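Local coordinates for protein superoxide dismutase [Ni] (Streptomyces coelicolor, PDB 1T6U) that catalyses the dismutation of superoxide to oxygen and hydrogen peroxide at a nickel centre, working as a homohexamer of four-helix-bundle subunits, at residues Lys22-Lys27 with Thr41-Gln46; His75-Asp80 with Leu101-Gln106; Leu50-Val55 with Lys83-Ala88. The protein carries 1 engineered substitution. All coordinates share one frame; numbering follows the deposited sequence.

Contact 1 (Lys22-Lys27 with Thr41-Gln46)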
ATOM      1  N   LYS A  22      -4.876  -3.279 -21.276  1.00  8.41           N
ATOM      2  CA  LYS A  22      -5.450  -3.260 -22.610  1.00  7.59           C
ATOM      3  C   LYS A  22      -6.952  -3.497 -22.601  1.00  7.78           C
ATOM      4  O   LYS A  22      -7.721  -2.863 -23.325  1.00  9.16           O
ATOM      5  CB  LYS A  22      -4.798  -4.339 -23.487  1.00 10.00           C
ATOM      6  CG  LYS A  22      -5.275  -4.255 -24.922  1.00 11.53           C
ATOM      7  CD  LYS A  22      -4.654  -5.320 -25.839  1.00 14.01           C
ATOM      8  CE  LYS A  22      -5.293  -5.157 -27.206  1.00 21.77           C
ATOM      9  NZ  LYS A  22      -5.116  -6.300 -28.143  1.00 27.89           N
ATOM     10  N   ALA A  23      -7.360  -4.425 -21.748  1.00  8.27           N
ATOM     11  CA  ALA A  23      -8.782  -4.723 -21.605  1.00  9.18           C
ATOM     12  C   ALA A  23      -9.560  -3.503 -21.114  1.00  8.97           C
ATOM     13  O   ALA A  23     -10.656  -3.220 -21.621  1.00 10.29           O
ATOM     14  CB  ALA A  23      -9.025  -5.897 -20.679  1.00 10.38           C
ATOM     15  N   VAL A  24      -9.031  -2.792 -20.153  1.00  7.83           N
ATOM     16  CA  VAL A  24      -9.640  -1.555 -19.676  1.00  7.62           C
ATOM     17  C   VAL A  24      -9.749  -0.535 -20.791  1.00  8.11           C
ATOM     18  O   VAL A  24     -10.807   0.083 -20.975  1.00  9.14           O
ATOM     19  CB  VAL A  24      -8.884  -1.011 -18.452  1.00  8.73           C
ATOM     20  CG1 VAL A  24      -9.411   0.364 -18.062  1.00  9.20           C
ATOM     21  CG2 VAL A  24      -9.047  -1.955 -17.269  1.00 10.15           C
ATOM     22  N   GLN A  25      -8.691  -0.357 -21.565  1.00  8.07           N
ATOM     23  CA  GLN A  25      -8.734   0.556 -22.701  1.00  8.28           C
ATOM     24  C   GLN A  25      -9.843   0.147 -23.678  1.00  8.80           C
ATOM     25  O   GLN A  25     -10.601   1.021 -24.111  1.00 10.87           O
ATOM     26  CB  GLN A  25      -7.371   0.633 -23.397  1.00  8.84           C
ATOM     27  CG  GLN A  25      -6.288   1.213 -22.513  1.00  7.98           C
ATOM     28  CD  GLN A  25      -4.887   1.092 -23.072  1.00  9.25           C
ATOM     29  OE1 GLN A  25      -4.517   0.055 -23.638  1.00  8.68           O
ATOM     30  NE2 GLN A  25      -4.085   2.141 -22.857  1.00  9.29           N
ATOM     31  N   GLU A  26      -9.963  -1.144 -24.014  1.00  9.28           N
ATOM     32  CA  GLU A  26     -11.044  -1.565 -24.917  1.00 11.76           C
ATOM     33  C   GLU A  26     -12.416  -1.209 -24.355  1.00 12.56           C
ATOM     34  O   GLU A  26     -13.349  -0.712 -25.020  1.00 12.68           O
ATOM     35  CB  GLU A  26     -10.905  -3.058 -25.190  1.00 13.30           C
ATOM     36  CG  GLU A  26      -9.664  -3.469 -25.933  1.00 15.62           C
ATOM     37  CD  GLU A  26      -9.282  -4.927 -25.882  1.00 21.53           C
ATOM     38  OE1 GLU A  26      -8.510  -5.401 -26.745  1.00 25.01           O
ATOM     39  OE2 GLU A  26      -9.709  -5.677 -24.987  1.00 26.69           O
ATOM     40  N   LYS A  27     -12.593  -1.468 -23.062  1.00 10.68           N
ATOM     41  CA  LYS A  27     -13.889  -1.180 -22.455  1.00 11.78           C
ATOM     42  C   LYS A  27     -14.214   0.300 -22.411  1.00 11.22           C
ATOM     43  O   LYS A  27     -15.365   0.697 -22.482  1.00 12.70           O
ATOM     44  CB  LYS A  27     -13.908  -1.750 -21.022  1.00 13.17           C
ATOM     45  CG  LYS A  27     -13.923  -3.279 -21.063  1.00 18.69           C
ATOM     46  CD  LYS A  27     -13.937  -3.948 -19.740  1.00 24.54           C
ATOM     47  CE  LYS A  27     -14.197  -5.435 -19.809  1.00 23.83           C
ATOM     48  NZ  LYS A  27     -15.335  -5.891 -20.640  1.00 34.47           N
ATOM     49  N   THR A  41     -10.114   4.821 -15.604  1.00  8.85           N
ATOM     50  CA  THR A  41      -8.862   5.551 -15.591  1.00  8.66           C
ATOM     51  C   THR A  41      -8.114   5.282 -14.315  1.00  9.17           C
ATOM     52  O   THR A  41      -6.897   5.028 -14.364  1.00  9.42           O
ATOM     53  CB  THR A  41      -9.123   7.057 -15.780  1.00  8.67           C
ATOM     54  OG1 THR A  41      -9.828   7.294 -17.010  1.00 11.13           O
ATOM     55  CG2 THR A  41      -7.817   7.843 -15.843  1.00 11.37           C
ATOM     56  N   VAL A  42      -8.797   5.320 -13.166  1.00  9.24           N
ATOM     57  CA  VAL A  42      -8.214   4.970 -11.882  1.00  9.91           C
ATOM     58  C   VAL A  42      -7.574   3.579 -11.914  1.00  8.24           C
ATOM     59  O   VAL A  42      -6.421   3.378 -11.543  1.00  9.04           O
ATOM     60  CB  VAL A  42      -9.287   5.013 -10.768  1.00 12.36           C
ATOM     61  CG1 VAL A  42      -8.727   4.419  -9.480  1.00 17.38           C
ATOM     62  CG2 VAL A  42      -9.794   6.422 -10.561  1.00 14.56           C
ATOM     63  N   ILE A  43      -8.338   2.599 -12.409  1.00  8.07           N
ATOM     64  CA  ILE A  43      -7.854   1.215 -12.385  1.00  7.77           C
ATOM     65  C   ILE A  43      -6.715   0.999 -13.354  1.00  7.45           C
ATOM     66  O   ILE A  43      -5.722   0.311 -13.043  1.00  8.54           O
ATOM     67  CB  ILE A  43      -9.083   0.308 -12.648  1.00  7.33           C
ATOM     68  CG1 ILE A  43      -9.978   0.305 -11.394  1.00  8.31           C
ATOM     69  CG2 ILE A  43      -8.722  -1.073 -13.095  1.00  9.75           C
ATOM     70  CD1 ILE A  43     -11.326  -0.330 -11.558  1.00  9.98           C
ATOM     71  N   LYS A  44      -6.855   1.553 -14.547  1.00  7.44           N
ATOM     72  CA  LYS A  44      -5.801   1.453 -15.550  1.00  7.73           C
ATOM     73  C   LYS A  44      -4.502   1.962 -14.956  1.00  6.84           C
ATOM     74  O   LYS A  44      -3.420   1.376 -15.129  1.00  8.12           O
ATOM     75  CB  LYS A  44      -6.188   2.259 -16.803  1.00  8.05           C
ATOM     76  CG  LYS A  44      -5.090   2.286 -17.867  1.00  8.86           C
ATOM     77  CD  LYS A  44      -5.609   2.646 -19.255  1.00  8.57           C
ATOM     78  CE  LYS A  44      -6.265   4.000 -19.365  1.00  9.44           C
ATOM     79  NZ  LYS A  44      -5.233   5.050 -19.218  1.00  9.92           N
ATOM     80  N   GLU A  45      -4.593   3.074 -14.237  1.00  7.32           N
ATOM     81  CA  GLU A  45      -3.365   3.646 -13.671  1.00  7.73           C
ATOM     82  C   GLU A  45      -2.714   2.700 -12.681  1.00  7.53           C
ATOM     83  O   GLU A  45      -1.486   2.508 -12.672  1.00  8.18           O
ATOM     84  CB  GLU A  45      -3.685   5.000 -13.021  1.00  8.19           C
ATOM     85  CG  GLU A  45      -2.526   5.955 -12.818  1.00  8.47           C
ATOM     86  CD  GLU A  45      -2.094   6.672 -14.079  1.00  8.34           C
ATOM     87  OE1 GLU A  45      -2.785   6.615 -15.108  1.00  8.66           O
ATOM     88  OE2 GLU A  45      -1.030   7.328 -14.048  1.00 10.85           O
ATOM     89  N   GLN A  46      -3.529   2.066 -11.851  1.00  7.02           N
ATOM     90  CA  GLN A  46      -3.036   1.114 -10.854  1.00  8.85           C
ATOM     91  C   GLN A  46      -2.434  -0.124 -11.480  1.00  8.05           C
ATOM     92  O   GLN A  46      -1.362  -0.569 -11.063  1.00  8.08           O
ATOM     93  CB  GLN A  46      -4.201   0.715  -9.934  1.00 10.64           C
ATOM     94  CG  GLN A  46      -4.725   1.808  -9.038  1.00 12.62           C
ATOM     95  CD  GLN A  46      -6.044   1.564  -8.359  1.00 19.04           C
ATOM     96  OE1 GLN A  46      -6.861   0.737  -8.760  1.00 20.14           O
ATOM     97  NE2 GLN A  46      -6.407   2.290  -7.314  1.00 19.90           N
TER
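Helices 12-30 and 34-62 run antiparallel here, the axes of Lys22-Lys27 and Thr41-Gln46 coming within 9.6 Å at an angle of 161°, with Val24 opposite Lys44. They are consecutive helices of the four-helix bundle, and the contact between them is buried. Val24 sends its two methyls to different partners. CG1, anti to the backbone N (chi1 173°), lies 3.9 Å from CB of Lys44, while Val24 CG2 lies 4.3 Å from Ile43 CG2. A short branched residue suits this place, since the Val24 and Lys44 alpha carbons are only 6.4 Å apart. Ile43 also packs on Cys2 of the second subunit and its side chain lies about 6 Å from a bound nickel ion, which is consistent with the ion being the one held by Cys2 of that subunit.

Lys44 serves the interface with its methylene chain and the surroundings with its charge. Bends at chi3 and chi4 fold the chain, and its ammonium group NZ bonds to the carbonyl O of Ser91 and to His35 NE2 of the third subunit. Gln25 likewise reaches past the helix pair: its amide nitrogen NE2 donates to Thr96 OG1 and Ser91 O. The two long chains cross at about a right angle, stem against stem, with CG of Gln25 3.6 Å from CD of Lys44.

Contact 2 (His75-Asp80 with Leu101-Gln106)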
ATOM      1  N   HIS A  75      18.948  -4.109 -21.570  1.00 15.56           N
ATOM      2  CA  HIS A  75      18.756  -2.887 -20.792  1.00 13.71           C
ATOM      3  C   HIS A  75      17.807  -1.906 -21.455  1.00 14.29           C
ATOM      4  O   HIS A  75      16.886  -1.400 -20.814  1.00 13.08           O
ATOM      5  CB  HIS A  75      20.105  -2.176 -20.556  1.00 14.67           C
ATOM      6  CG  HIS A  75      21.004  -2.791 -19.557  1.00 11.22           C
ATOM      7  ND1 HIS A  75      20.562  -3.456 -18.442  1.00 15.35           N
ATOM      8  CD2 HIS A  75      22.350  -2.825 -19.481  1.00 14.21           C
ATOM      9  CE1 HIS A  75      21.619  -3.880 -17.728  1.00 16.60           C
ATOM     10  NE2 HIS A  75      22.719  -3.504 -18.357  1.00 16.18           N
ATOM     11  N   GLN A  76      18.051  -1.606 -22.730  1.00 13.39           N
ATOM     12  CA  GLN A  76      17.202  -0.670 -23.481  1.00 13.43           C
ATOM     13  C   GLN A  76      15.821  -1.238 -23.693  1.00 13.21           C
ATOM     14  O   GLN A  76      14.839  -0.459 -23.680  1.00 13.60           O
ATOM     15  CB  GLN A  76      17.820  -0.293 -24.822  1.00 13.77           C
ATOM     16  CG  GLN A  76      17.077   0.833 -25.518  1.00 16.10           C
ATOM     17  CD  GLN A  76      17.168   2.155 -24.811  1.00 14.84           C
ATOM     18  OE1 GLN A  76      18.248   2.629 -24.457  1.00 17.23           O
ATOM     19  NE2 GLN A  76      16.024   2.797 -24.575  1.00 18.55           N
ATOM     20  N   LEU A  77      15.712  -2.539 -23.874  1.00 13.53           N
ATOM     21  CA  LEU A  77      14.405  -3.154 -23.992  1.00 11.55           C
ATOM     22  C   LEU A  77      13.589  -2.936 -22.724  1.00 12.02           C
ATOM     23  O   LEU A  77      12.410  -2.559 -22.807  1.00 13.59           O
ATOM     24  CB  LEU A  77      14.557  -4.631 -24.300  1.00 13.64           C
ATOM     25  CG  LEU A  77      13.263  -5.462 -24.229  1.00 13.19           C
ATOM     26  CD1 LEU A  77      12.289  -4.966 -25.274  1.00 19.05           C
ATOM     27  CD2 LEU A  77      13.659  -6.921 -24.415  1.00 14.27           C
ATOM     28  N   VAL A  78      14.185  -3.160 -21.557  1.00 11.72           N
ATOM     29  CA  VAL A  78      13.399  -2.975 -20.323  1.00 11.44           C
ATOM     30  C   VAL A  78      12.994  -1.503 -20.185  1.00 11.87           C
ATOM     31  O   VAL A  78      11.860  -1.193 -19.826  1.00 10.46           O
ATOM     32  CB  VAL A  78      14.186  -3.476 -19.117  1.00 11.04           C
ATOM     33  CG1 VAL A  78      13.505  -3.084 -17.815  1.00 10.86           C
ATOM     34  CG2 VAL A  78      14.376  -5.004 -19.185  1.00 12.39           C
ATOM     35  N   ASN A  79      13.931  -0.595 -20.505  1.00 11.44           N
ATOM     36  CA  ASN A  79      13.614   0.841 -20.419  1.00 11.48           C
ATOM     37  C   ASN A  79      12.458   1.211 -21.344  1.00 10.57           C
ATOM     38  O   ASN A  79      11.556   1.917 -20.912  1.00 11.22           O
ATOM     39  CB  ASN A  79      14.812   1.737 -20.709  1.00 12.45           C
ATOM     40  CG  ASN A  79      14.631   3.154 -20.194  1.00 11.70           C
ATOM     41  OD1 ASN A  79      14.195   4.047 -20.953  1.00 12.00           O
ATOM     42  ND2 ASN A  79      14.976   3.358 -18.933  1.00 13.80           N
ATOM     43  N   ASP A  80      12.498   0.717 -22.581  1.00 11.79           N
ATOM     44  CA  ASP A  80      11.420   0.939 -23.540  1.00 11.87           C
ATOM     45  C   ASP A  80      10.079   0.319 -23.099  1.00  9.89           C
ATOM     46  O   ASP A  80       9.020   0.897 -23.356  1.00 10.49           O
ATOM     47  CB  ASP A  80      11.802   0.349 -24.899  1.00 12.79           C
ATOM     48  CG  ASP A  80      12.925   1.098 -25.576  1.00 15.26           C
ATOM     49  OD1 ASP A  80      13.299   2.178 -25.087  1.00 19.82           O
ATOM     50  OD2 ASP A  80      13.471   0.651 -26.596  1.00 17.63           O
ATOM     51  N   LEU A 101       2.403  -4.906 -24.222  1.00  9.42           N
ATOM     52  CA  LEU A 101       2.415  -6.377 -24.287  1.00 10.02           C
ATOM     53  C   LEU A 101       3.454  -6.923 -25.230  1.00 10.29           C
ATOM     54  O   LEU A 101       4.104  -7.955 -24.953  1.00 11.37           O
ATOM     55  CB  LEU A 101       1.019  -6.896 -24.701  1.00 10.68           C
ATOM     56  CG  LEU A 101      -0.014  -6.845 -23.547  1.00 10.24           C
ATOM     57  CD1 LEU A 101      -1.419  -6.936 -24.122  1.00 12.76           C
ATOM     58  CD2 LEU A 101       0.246  -7.924 -22.501  1.00 11.20           C
ATOM     59  N   ASP A 102       3.640  -6.228 -26.358  1.00 11.09           N
ATOM     60  CA  ASP A 102       4.635  -6.754 -27.303  1.00 11.57           C
ATOM     61  C   ASP A 102       6.034  -6.601 -26.749  1.00 10.59           C
ATOM     62  O   ASP A 102       6.841  -7.500 -26.970  1.00 12.22           O
ATOM     63  CB  ASP A 102       4.502  -6.001 -28.599  1.00 12.09           C
ATOM     64  CG  ASP A 102       3.222  -6.204 -29.379  1.00 13.06           C
ATOM     65  OD1 ASP A 102       2.934  -5.364 -30.266  1.00 19.56           O
ATOM     66  OD2 ASP A 102       2.518  -7.186 -29.139  1.00 16.67           O
ATOM     67  N   TYR A 103       6.291  -5.496 -26.041  1.00 10.79           N
ATOM     68  CA  TYR A 103       7.578  -5.378 -25.364  1.00  9.71           C
ATOM     69  C   TYR A 103       7.716  -6.419 -24.259  1.00 10.05           C
ATOM     70  O   TYR A 103       8.779  -7.069 -24.136  1.00 11.60           O
ATOM     71  CB  TYR A 103       7.768  -4.006 -24.752  1.00 10.34           C
ATOM     72  CG  TYR A 103       8.198  -2.922 -25.687  1.00 12.85           C
ATOM     73  CD1 TYR A 103       7.454  -1.763 -25.836  1.00 14.44           C
ATOM     74  CD2 TYR A 103       9.390  -3.053 -26.401  1.00 17.26           C
ATOM     75  CE1 TYR A 103       7.840  -0.749 -26.678  1.00 15.16           C
ATOM     76  CE2 TYR A 103       9.755  -2.026 -27.252  1.00 19.56           C
ATOM     77  CZ  TYR A 103       8.993  -0.882 -27.402  1.00 18.23           C
ATOM     78  OH  TYR A 103       9.457   0.100 -28.281  1.00 22.46           O
ATOM     79  N   ILE A 104       6.708  -6.632 -23.441  1.00 10.21           N
ATOM     80  CA  ILE A 104       6.808  -7.691 -22.435  1.00  9.32           C
ATOM     81  C   ILE A 104       7.086  -9.040 -23.076  1.00  9.79           C
ATOM     82  O   ILE A 104       7.819  -9.875 -22.532  1.00 11.94           O
ATOM     83  CB  ILE A 104       5.530  -7.727 -21.561  1.00 10.71           C
ATOM     84  CG1 ILE A 104       5.431  -6.471 -20.695  1.00 10.42           C
ATOM     85  CG2 ILE A 104       5.467  -8.995 -20.731  1.00 11.20           C
ATOM     86  CD1 ILE A 104       4.060  -6.167 -20.114  1.00 12.45           C
ATOM     87  N   ALA A 105       6.479  -9.279 -24.251  1.00 10.89           N
ATOM     88  CA  ALA A 105       6.697 -10.541 -24.963  1.00 11.90           C
ATOM     89  C   ALA A 105       8.138 -10.759 -25.384  1.00 13.39           C
ATOM     90  O   ALA A 105       8.665 -11.884 -25.347  1.00 12.67           O
ATOM     91  CB  ALA A 105       5.755 -10.623 -26.175  1.00 14.30           C
ATOM     92  N   GLN A 106       8.820  -9.686 -25.769  1.00 11.57           N
ATOM     93  CA  GLN A 106      10.260  -9.763 -26.027  1.00 12.24           C
ATOM     94  C   GLN A 106      11.046 -10.077 -24.747  1.00 11.69           C
ATOM     95  O   GLN A 106      11.955 -10.895 -24.827  1.00 12.95           O
ATOM     96  CB  GLN A 106      10.760  -8.479 -26.682  1.00 12.63           C
ATOM     97  CG  GLN A 106      10.083  -8.108 -27.975  1.00 14.95           C
ATOM     98  CD  GLN A 106      10.631  -6.851 -28.629  1.00 23.67           C
ATOM     99  OE1 GLN A 106      11.848  -6.620 -28.589  1.00 36.35           O
ATOM    100  NE2 GLN A 106       9.821  -6.004 -29.243  1.00 43.16           N
TER
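The Tyr103 ring leans against helix 74-89, with Asp80 over one face and Leu77 meeting it obliquely. CB of Asp80 makes a CH-pi contact, 4.2 Å from the ring centroid and 26° off the ring normal, and the Asp80 carbonyl O lies over the same ring, 3.9 Å from CE1. A flat aromatic suits this place because it can lie against both the backbone and the first side-chain carbon of one residue. Leu77 runs past Tyr103 in the opposite direction: a chi1 of 171° turns its branch beside its own carbonyl carbon, and the Leu77 CD1 methyl comes 3.7 Å from Tyr103 CD2. That methyl also touches the side-chain oxygen OE1 of Gln106 at 3.7 Å, and CD2 of Leu77 rests near CB of Gln106, whose amide forms the outer border of the contact. The Asp80 carboxylate is held on its own helix, where Gln76 NE2 donates to OD1 over 2.8 Å from above the carboxylate plane. Replacing Tyr103 with an alanine would probably leave Asp80 CB and its carbonyl without their aromatic cover and Leu77 CD1 without one of its packing partners. The segments run antiparallel at 153°, joining the last two helices of the bundle; Leu77 continues inward onto Ile107 and Ile110 of helix 94-115, while Ile104, pointing away from this contact, packs on Ala18 of helix 12-30.

Contact 3 (Leu50-Val55 with Lys83-Ala88). Engineered in segment 83-88: Met85 (natural residue Leu).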
ATOM      1  N   LEU A  50       1.547  -1.510 -11.424  1.00  7.02           N
ATOM      2  CA  LEU A  50       1.941  -2.839 -10.994  1.00  7.81           C
ATOM      3  C   LEU A  50       2.786  -3.525 -12.085  1.00  8.84           C
ATOM      4  O   LEU A  50       3.807  -4.180 -11.812  1.00  8.61           O
ATOM      5  CB  LEU A  50       0.719  -3.675 -10.678  1.00  8.93           C
ATOM      6  CG  LEU A  50       0.014  -3.386  -9.377  1.00 10.96           C
ATOM      7  CD1 LEU A  50      -1.311  -4.111  -9.302  1.00 16.26           C
ATOM      8  CD2 LEU A  50       0.919  -3.792  -8.193  1.00 19.57           C
ATOM      9  N   ALA A  51       2.370  -3.379 -13.336  1.00  7.76           N
ATOM     10  CA  ALA A  51       3.136  -3.947 -14.454  1.00  8.17           C
ATOM     11  C   ALA A  51       4.540  -3.372 -14.493  1.00  7.46           C
ATOM     12  O   ALA A  51       5.512  -4.095 -14.722  1.00  9.44           O
ATOM     13  CB  ALA A  51       2.424  -3.724 -15.780  1.00  8.51           C
ATOM     14  N   LYS A  52       4.685  -2.064 -14.260  1.00  8.99           N
ATOM     15  CA  LYS A  52       6.005  -1.465 -14.213  1.00  8.07           C
ATOM     16  C   LYS A  52       6.865  -2.064 -13.105  1.00  9.25           C
ATOM     17  O   LYS A  52       8.057  -2.366 -13.324  1.00  8.44           O
ATOM     18  CB  LYS A  52       5.889   0.043 -14.044  1.00  9.03           C
ATOM     19  CG  LYS A  52       5.398   0.794 -15.275  1.00 10.06           C
ATOM     20  CD  LYS A  52       5.334   2.304 -15.047  1.00  9.30           C
ATOM     21  CE  LYS A  52       6.642   2.994 -15.312  1.00 10.54           C
ATOM     22  NZ  LYS A  52       6.619   4.409 -14.813  1.00 11.83           N
ATOM     23  N   HIS A  53       6.265  -2.241 -11.918  1.00  7.36           N
ATOM     24  CA  HIS A  53       7.024  -2.903 -10.839  1.00  7.83           C
ATOM     25  C   HIS A  53       7.547  -4.283 -11.234  1.00  7.09           C
ATOM     26  O   HIS A  53       8.699  -4.634 -11.057  1.00  7.52           O
ATOM     27  CB  HIS A  53       6.137  -2.975  -9.607  1.00  9.16           C
ATOM     28  CG  HIS A  53       6.770  -3.759  -8.502  1.00 11.86           C
ATOM     29  ND1 HIS A  53       7.718  -3.265  -7.660  1.00 14.48           N
ATOM     30  CD2 HIS A  53       6.573  -5.061  -8.145  1.00 14.89           C
ATOM     31  CE1 HIS A  53       8.075  -4.230  -6.821  1.00 17.73           C
ATOM     32  NE2 HIS A  53       7.390  -5.318  -7.092  1.00 17.80           N
ATOM     33  N   HIS A  54       6.631  -5.103 -11.808  1.00  7.67           N
ATOM     34  CA  HIS A  54       7.038  -6.445 -12.184  1.00  8.05           C
ATOM     35  C   HIS A  54       8.178  -6.413 -13.214  1.00  7.70           C
ATOM     36  O   HIS A  54       9.111  -7.194 -13.129  1.00  8.99           O
ATOM     37  CB  HIS A  54       5.834  -7.230 -12.700  1.00  7.42           C
ATOM     38  CG  HIS A  54       4.786  -7.471 -11.686  1.00  8.17           C
ATOM     39  ND1 HIS A  54       5.061  -7.994 -10.443  1.00  8.74           N
ATOM     40  CD2 HIS A  54       3.462  -7.283 -11.780  1.00  9.09           C
ATOM     41  CE1 HIS A  54       3.903  -8.097  -9.808  1.00  9.62           C
ATOM     42  NE2 HIS A  54       2.903  -7.664 -10.585  1.00  9.30           N
ATOM     43  N   VAL A  55       8.091  -5.518 -14.207  1.00  9.09           N
ATOM     44  CA  VAL A  55       9.143  -5.510 -15.215  1.00  9.15           C
ATOM     45  C   VAL A  55      10.443  -5.048 -14.585  1.00  9.80           C
ATOM     46  O   VAL A  55      11.495  -5.617 -14.854  1.00  9.70           O
ATOM     47  CB  VAL A  55       8.709  -4.599 -16.363  1.00  8.42           C
ATOM     48  CG1 VAL A  55       9.897  -4.290 -17.288  1.00 11.28           C
ATOM     49  CG2 VAL A  55       7.574  -5.240 -17.156  1.00  9.80           C
ATOM     50  N   LYS A  83       8.693   2.644 -20.459  1.00 11.63           N
ATOM     51  CA  LYS A  83       8.163   3.814 -21.138  1.00  9.59           C
ATOM     52  C   LYS A  83       6.854   3.507 -21.858  1.00 10.91           C
ATOM     53  O   LYS A  83       5.944   4.377 -21.945  1.00 11.80           O
ATOM     54  CB  LYS A  83       9.252   4.386 -22.075  1.00 11.15           C
ATOM     55  CG  LYS A  83      10.336   5.139 -21.314  1.00 13.23           C
ATOM     56  CD  LYS A  83      11.450   5.599 -22.265  1.00 12.71           C
ATOM     57  CE  LYS A  83      12.282   6.702 -21.640  1.00 12.88           C
ATOM     58  NZ  LYS A  83      12.901   6.306 -20.345  1.00 13.08           N
ATOM     59  N   ALA A  84       6.719   2.312 -22.415  1.00 10.80           N
ATOM     60  CA  ALA A  84       5.491   1.943 -23.087  1.00 10.88           C
ATOM     61  C   ALA A  84       4.331   1.829 -22.098  1.00 11.13           C
ATOM     62  O   ALA A  84       3.175   2.143 -22.431  1.00 10.92           O
ATOM     63  CB  ALA A  84       5.614   0.660 -23.872  1.00 11.60           C
ATOM     64  N   MET A  85       4.679   1.388 -20.890  1.00 11.13           N
ATOM     65  CA  MET A  85       3.664   1.298 -19.849  1.00 11.22           C
ATOM     66  C   MET A  85       3.209   2.685 -19.411  1.00 11.55           C
ATOM     67  O   MET A  85       2.032   2.923 -19.155  1.00 10.32           O
ATOM     68  CB  MET A  85       4.172   0.484 -18.655  1.00 18.49           C
ATOM     69  CG  MET A  85       4.261  -1.000 -18.858  1.00 24.34           C
ATOM     70  SD  MET A  85       2.745  -1.907 -19.168  1.00 30.89           S
ATOM     71  CE  MET A  85       1.377  -0.828 -18.745  1.00 12.13           C
ATOM     72  N   SER A  86       4.153   3.611 -19.307  1.00 11.11           N
ATOM     73  CA  SER A  86       3.822   4.981 -19.004  1.00 10.92           C
ATOM     74  C   SER A  86       2.898   5.538 -20.087  1.00 10.59           C
ATOM     75  O   SER A  86       1.961   6.282 -19.813  1.00 10.76           O
ATOM     76  CB  SER A  86       5.048   5.854 -18.894  1.00 12.23           C
ATOM     77  OG  SER A  86       5.825   5.583 -17.744  1.00 12.11           O
ATOM     78  N   ALA A  87       3.190   5.237 -21.341  1.00 11.35           N
ATOM     79  CA  ALA A  87       2.345   5.724 -22.438  1.00 11.20           C
ATOM     80  C   ALA A  87       0.954   5.121 -22.373  1.00 10.41           C
ATOM     81  O   ALA A  87      -0.036   5.801 -22.674  1.00 10.30           O
ATOM     82  CB  ALA A  87       2.985   5.418 -23.777  1.00 12.63           C
ATOM     83  N   ALA A  88       0.843   3.860 -21.972  1.00  9.88           N
ATOM     84  CA  ALA A  88      -0.479   3.230 -21.805  1.00  9.79           C
ATOM     85  C   ALA A  88      -1.245   3.872 -20.667  1.00  9.20           C
ATOM     86  O   ALA A  88      -2.456   4.092 -20.735  1.00 10.05           O
ATOM     87  CB  ALA A  88      -0.340   1.729 -21.580  1.00  9.43           C
TER
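Within the four-helix bundle, helices 34-62 and 74-89 lie almost exactly antiparallel, the axes of Leu50-Val55 and Lys83-Ala88 running at 177° to each other and approaching to 9.8 Å. Lys52 and Met85 stand opposite each other and their side chains slide past one another in opposite directions. The aliphatic stem of Lys52 does the packing: its CG lies 3.6 Å from CB of Met85. Met85, an engineered residue where the natural protein has leucine, bends at chi2 (-63°) and sets its sulfur SD 3.9 Å from the methyl CB of Ala51. The small methyl of Ala51 points toward the opposite helix and lets the backbones come close. Met85 also packs on Ala100 of helix 94-115, which carries the apolar layer to a third helix.

Farther out the character changes. Lys52 bends at chi3 (86°), and its NZ gives only a weak hydrogen bond to Ser86 OG at 3.3 Å. The stronger partners belong to the fifth subunit: NZ forms salt bridges with Asp3 and Asp61 of that chain, and Ser86 OG bonds to the same Asp3. A long, flexible lysine thus suits a position with an apolar root and a charged end. Two carboxylates beside the ammonium group would be expected to stabilise its positive charge, so this helix pair also presents a polar docking point for the neighbouring subunit.

How the contacts relate
Together the three contacts join all four long helices. Contacts 1 and 3 share helix 34-62, while contacts 2 and 3 share helix 74-89. Contact 3 is buried and nearest the centre of the chain; contact 1, also buried, lies farther out and is also packed by other subunits, whereas contact 2 is partly open. Chemistry follows place: in contacts 1 and 3 lysine stems pack between helices and send their charges to partners beyond them, while contact 2 relies on an aromatic face. Contacts 2 and 3 touch where Tyr103 CD1 lies 3.6 Å from Ala84 CB, and both border the fifth subunit; contact 1 reaches contact 3 where Lys44 NZ lies 3.3 Å from Ala88 O.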